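Local coordinates for glycosylation Associate Protein 3 (Streptococcus agalactiae serotype V, PDB 6OYC) that probably takes part, as an accessory Sec component in complex with its partner Gap proteins, in the glycosylation and secretion of a surface protein, at residues K223-A237 and I247-L261. Numbering follows the deposited sequence.
Sequences KINVIAYGTQGNFAA and ITAYINDCFAPFGIL
Val226 bonds through its backbone to two residues of the parallel neighbouring strand 248-251: its N donates to Thr248 O, and its O accepts from Tyr250 N (2.8 Å, 170° at the hydrogen). Thr248 N to Ile224 O and Ala228 N to Tyr250 O extend the ladder. At its start, Lys223 NZ, which also binds Arg246 O, donates to Thr248 OG1 (2.9 Å).

Beyond the strands, side-chain amides take over. Asn234 ND2 donates to both Asn252 OD1 (2.9 Å) and Cys254 O (2.8 Å), the latter lying in its amide plane. With CG set between backbone N and carbonyl carbon (chi1 65°), the Asn252 amide brings ND2 to Tyr229 O (2.8 Å) and OD1 to Asn234 ND2 at once.

Apolar contacts on the helix side join Ala237 CB to Ile251 CG2 and Val226 CG2 to Ile247 CD1 (3.5 Å). Between helices 231-243 and 258-262, Leu261 CB sits over a face of the Phe235 ring, 4.2 Å from its centroid. On the opposite face of the sheet, Asn225 OD1 lies in plane at the Tyr250 ring edge, while its ND2 hydrogen-bonds Asn165 OD1.

In this beta-alpha-beta crossover of a parallel sheet, buried asparagines tie the loop after strand 223-227 and the start of helix 231-243 to the loop following Ile251.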
# COMPACT_ATOMS: atom_id res chain seq x y z
N LYS C 223 -2.93 -17.96 24.34
CA LYS C 223 -3.90 -17.07 23.72
C LYS C 223 -3.18 -16.20 22.69
O LYS C 223 -2.15 -15.58 22.99
CB LYS C 223 -4.59 -16.19 24.76
CG LYS C 223 -5.63 -15.23 24.17
CD LYS C 223 -6.60 -15.97 23.24
CE LYS C 223 -7.63 -15.05 22.60
NZ LYS C 223 -8.57 -15.85 21.75
N ILE C 224 -3.71 -16.18 21.47
CA ILE C 224 -3.20 -15.32 20.41
C ILE C 224 -4.24 -14.24 20.12
O ILE C 224 -5.40 -14.55 19.83
CB ILE C 224 -2.87 -16.11 19.14
CG1 ILE C 224 -1.82 -17.18 19.45
CG2 ILE C 224 -2.36 -15.17 18.02
CD1 ILE C 224 -1.36 -17.96 18.22
N ASN C 225 -3.82 -12.99 20.24
CA ASN C 225 -4.60 -11.85 19.78
C ASN C 225 -3.91 -11.27 18.54
O ASN C 225 -2.69 -11.07 18.54
CB ASN C 225 -4.72 -10.79 20.87
CG ASN C 225 -5.35 -11.34 22.12
OD1 ASN C 225 -6.53 -11.70 22.13
ND2 ASN C 225 -4.58 -11.37 23.21
N VAL C 226 -4.69 -11.03 17.50
CA VAL C 226 -4.19 -10.40 16.28
C VAL C 226 -4.77 -9.00 16.23
O VAL C 226 -5.99 -8.83 16.12
CB VAL C 226 -4.54 -11.23 15.04
CG1 VAL C 226 -4.04 -10.54 13.79
CG2 VAL C 226 -3.93 -12.63 15.15
N ILE C 227 -3.89 -7.99 16.37
CA ILE C 227 -4.25 -6.58 16.43
C ILE C 227 -3.87 -5.90 15.11
O ILE C 227 -2.76 -6.11 14.59
CB ILE C 227 -3.53 -5.87 17.59
CG1 ILE C 227 -3.84 -6.57 18.92
CG2 ILE C 227 -3.90 -4.39 17.65
CD1 ILE C 227 -2.59 -6.91 19.70
N ALA C 228 -4.77 -5.06 14.60
CA ALA C 228 -4.48 -4.25 13.42
C ALA C 228 -5.06 -2.85 13.58
O ALA C 228 -5.94 -2.61 14.41
CB ALA C 228 -5.04 -4.90 12.16
N TYR C 229 -4.56 -1.93 12.75
CA TYR C 229 -4.94 -0.51 12.79
C TYR C 229 -5.21 0.11 11.42
O TYR C 229 -5.67 1.26 11.37
CB TYR C 229 -3.84 0.31 13.47
CG TYR C 229 -2.54 0.23 12.72
CD1 TYR C 229 -1.64 -0.81 12.97
CD2 TYR C 229 -2.23 1.16 11.74
CE1 TYR C 229 -0.45 -0.89 12.28
CE2 TYR C 229 -1.04 1.08 11.04
CZ TYR C 229 -0.16 0.05 11.32
OH TYR C 229 1.03 -0.04 10.61
N GLY C 230 -4.90 -0.58 10.31
CA GLY C 230 -5.11 -0.04 8.98
C GLY C 230 -5.88 -1.03 8.13
O GLY C 230 -6.21 -2.13 8.57
N THR C 231 -6.13 -0.63 6.87
CA THR C 231 -7.14 -1.31 6.07
C THR C 231 -6.74 -2.76 5.77
O THR C 231 -7.57 -3.68 5.91
CB THR C 231 -7.41 -0.53 4.77
OG1 THR C 231 -6.20 -0.40 4.01
CG2 THR C 231 -7.92 0.87 5.08
N GLN C 232 -5.49 -3.01 5.38
CA GLN C 232 -5.11 -4.37 5.02
C GLN C 232 -4.93 -5.25 6.26
O GLN C 232 -5.28 -6.44 6.22
CB GLN C 232 -3.84 -4.37 4.17
CG GLN C 232 -4.08 -3.96 2.70
CD GLN C 232 -5.03 -4.89 1.97
OE1 GLN C 232 -4.91 -6.11 2.08
NE2 GLN C 232 -5.97 -4.33 1.22
N GLY C 233 -4.41 -4.69 7.35
CA GLY C 233 -4.31 -5.46 8.59
C GLY C 233 -5.68 -5.81 9.16
O GLY C 233 -5.91 -6.94 9.59
N ASN C 234 -6.59 -4.83 9.19
CA ASN C 234 -7.94 -5.11 9.66
C ASN C 234 -8.59 -6.20 8.83
O ASN C 234 -9.27 -7.08 9.35
CB ASN C 234 -8.81 -3.84 9.62
CG ASN C 234 -8.37 -2.77 10.60
OD1 ASN C 234 -7.87 -3.07 11.68
ND2 ASN C 234 -8.56 -1.52 10.23
N PHE C 235 -8.37 -6.16 7.51
CA PHE C 235 -8.93 -7.19 6.63
C PHE C 235 -8.30 -8.55 6.92
O PHE C 235 -9.01 -9.54 7.09
CB PHE C 235 -8.71 -6.78 5.18
CG PHE C 235 -9.46 -7.62 4.19
CD1 PHE C 235 -10.79 -7.94 4.39
CD2 PHE C 235 -8.84 -8.06 3.03
CE1 PHE C 235 -11.49 -8.71 3.47
CE2 PHE C 235 -9.53 -8.82 2.10
CZ PHE C 235 -10.85 -9.15 2.33
N ALA C 236 -6.97 -8.60 6.96
CA ALA C 236 -6.29 -9.84 7.31
C ALA C 236 -6.73 -10.37 8.67
O ALA C 236 -7.00 -11.56 8.82
CB ALA C 236 -4.77 -9.63 7.28
N ALA C 237 -6.81 -9.48 9.68
CA ALA C 237 -7.23 -9.91 11.01
C ALA C 237 -8.60 -10.58 10.98
O ALA C 237 -8.83 -11.58 11.66
CB ALA C 237 -7.24 -8.73 11.98
N ILE C 247 -8.27 -17.63 18.25
CA ILE C 247 -7.65 -16.32 18.39
C ILE C 247 -8.73 -15.24 18.47
O ILE C 247 -9.89 -15.44 18.08
CB ILE C 247 -6.65 -16.04 17.25
CG1 ILE C 247 -7.39 -15.80 15.94
CG2 ILE C 247 -5.69 -17.20 17.06
CD1 ILE C 247 -6.77 -14.70 15.14
N THR C 248 -8.35 -14.09 19.01
CA THR C 248 -9.21 -12.91 19.02
C THR C 248 -8.59 -11.85 18.12
O THR C 248 -7.38 -11.59 18.19
CB THR C 248 -9.41 -12.35 20.43
OG1 THR C 248 -10.01 -13.35 21.26
CG2 THR C 248 -10.35 -11.16 20.38
N ALA C 249 -9.40 -11.28 17.25
CA ALA C 249 -8.99 -10.19 16.39
C ALA C 249 -9.38 -8.87 17.04
O ALA C 249 -10.49 -8.73 17.56
CB ALA C 249 -9.63 -10.30 15.01
N TYR C 250 -8.46 -7.91 17.02
CA TYR C 250 -8.75 -6.54 17.43
C TYR C 250 -8.51 -5.62 16.24
O TYR C 250 -7.37 -5.52 15.75
CB TYR C 250 -7.90 -6.14 18.64
CG TYR C 250 -8.27 -6.97 19.86
CD1 TYR C 250 -7.67 -8.21 20.09
CD2 TYR C 250 -9.24 -6.54 20.76
CE1 TYR C 250 -8.01 -8.98 21.18
CE2 TYR C 250 -9.59 -7.30 21.85
CZ TYR C 250 -8.97 -8.51 22.06
OH TYR C 250 -9.31 -9.27 23.15
N ILE C 251 -9.58 -5.00 15.75
CA ILE C 251 -9.53 -4.09 14.61
C ILE C 251 -10.15 -2.76 15.00
O ILE C 251 -11.04 -2.71 15.86
CB ILE C 251 -10.26 -4.67 13.38
CG1 ILE C 251 -11.76 -4.81 13.65
CG2 ILE C 251 -9.64 -5.99 12.97
CD1 ILE C 251 -12.57 -5.06 12.41
N ASN C 252 -9.69 -1.68 14.37
CA ASN C 252 -10.23 -0.35 14.63
C ASN C 252 -11.18 0.14 13.54
O ASN C 252 -11.47 1.34 13.49
CB ASN C 252 -9.08 0.65 14.83
CG ASN C 252 -8.25 0.85 13.58
OD1 ASN C 252 -8.52 0.26 12.54
ND2 ASN C 252 -7.23 1.70 13.68
N ASP C 253 -11.65 -0.74 12.65
CA ASP C 253 -12.71 -0.43 11.70
C ASP C 253 -12.28 0.59 10.64
O ASP C 253 -13.11 1.31 10.09
CB ASP C 253 -13.98 0.05 12.41
CG ASP C 253 -14.54 -0.99 13.40
OD1 ASP C 253 -14.56 -2.19 13.06
OD2 ASP C 253 -14.96 -0.60 14.50
N CYS C 254 -10.99 0.69 10.34
CA CYS C 254 -10.52 1.51 9.23
C CYS C 254 -10.40 0.62 7.99
O CYS C 254 -9.57 -0.30 7.96
CB CYS C 254 -9.18 2.16 9.56
SG CYS C 254 -9.32 3.42 10.83
N PHE C 255 -11.22 0.91 6.98
CA PHE C 255 -11.38 0.03 5.84
C PHE C 255 -11.46 0.83 4.54
O PHE C 255 -11.95 1.96 4.52
CB PHE C 255 -12.64 -0.83 5.98
CG PHE C 255 -12.52 -1.95 6.98
CD1 PHE C 255 -11.57 -2.96 6.81
CD2 PHE C 255 -13.38 -2.02 8.07
CE1 PHE C 255 -11.48 -4.00 7.71
CE2 PHE C 255 -13.29 -3.05 8.99
CZ PHE C 255 -12.34 -4.05 8.81
N ALA C 256 -10.96 0.23 3.48
CA ALA C 256 -11.34 0.61 2.12
C ALA C 256 -12.55 -0.21 1.70
O ALA C 256 -12.92 -1.17 2.38
CB ALA C 256 -10.17 0.38 1.18
N PRO C 257 -13.21 0.14 0.60
CA PRO C 257 -14.33 -0.70 0.15
C PRO C 257 -13.85 -2.11 -0.14
O PRO C 257 -12.67 -2.35 -0.41
CB PRO C 257 -14.81 0.01 -1.12
CG PRO C 257 -14.42 1.44 -0.91
CD PRO C 257 -13.09 1.36 -0.22
N PHE C 258 -14.78 -3.07 -0.05
CA PHE C 258 -14.42 -4.48 -0.15
C PHE C 258 -13.66 -4.75 -1.45
O PHE C 258 -12.57 -5.33 -1.44
CB PHE C 258 -15.67 -5.36 -0.05
CG PHE C 258 -15.39 -6.83 -0.21
CD1 PHE C 258 -14.71 -7.53 0.76
CD2 PHE C 258 -15.79 -7.50 -1.36
CE1 PHE C 258 -14.44 -8.90 0.61
CE2 PHE C 258 -15.52 -8.86 -1.53
CZ PHE C 258 -14.84 -9.55 -0.54
N GLY C 259 -14.22 -4.31 -2.58
CA GLY C 259 -13.54 -4.49 -3.85
C GLY C 259 -12.16 -3.88 -3.90
O GLY C 259 -11.27 -4.38 -4.59
N ILE C 260 -11.95 -2.78 -3.18
CA ILE C 260 -10.61 -2.19 -3.18
C ILE C 260 -9.67 -3.01 -2.31
O ILE C 260 -8.49 -3.19 -2.65
CB ILE C 260 -10.69 -0.71 -2.74
CG1 ILE C 260 -11.43 0.10 -3.82
CG2 ILE C 260 -9.28 -0.16 -2.42
CD1 ILE C 260 -11.58 1.58 -3.55
N LEU C 261 -10.15 -3.54 -1.18
CA LEU C 261 -9.31 -4.39 -0.35
C LEU C 261 -8.76 -5.58 -1.13
O LEU C 261 -7.59 -5.95 -0.97
CB LEU C 261 -10.08 -4.87 0.88
CG LEU C 261 -10.46 -3.78 1.88
CD1 LEU C 261 -11.38 -4.32 2.96
CD2 LEU C 261 -9.22 -3.11 2.47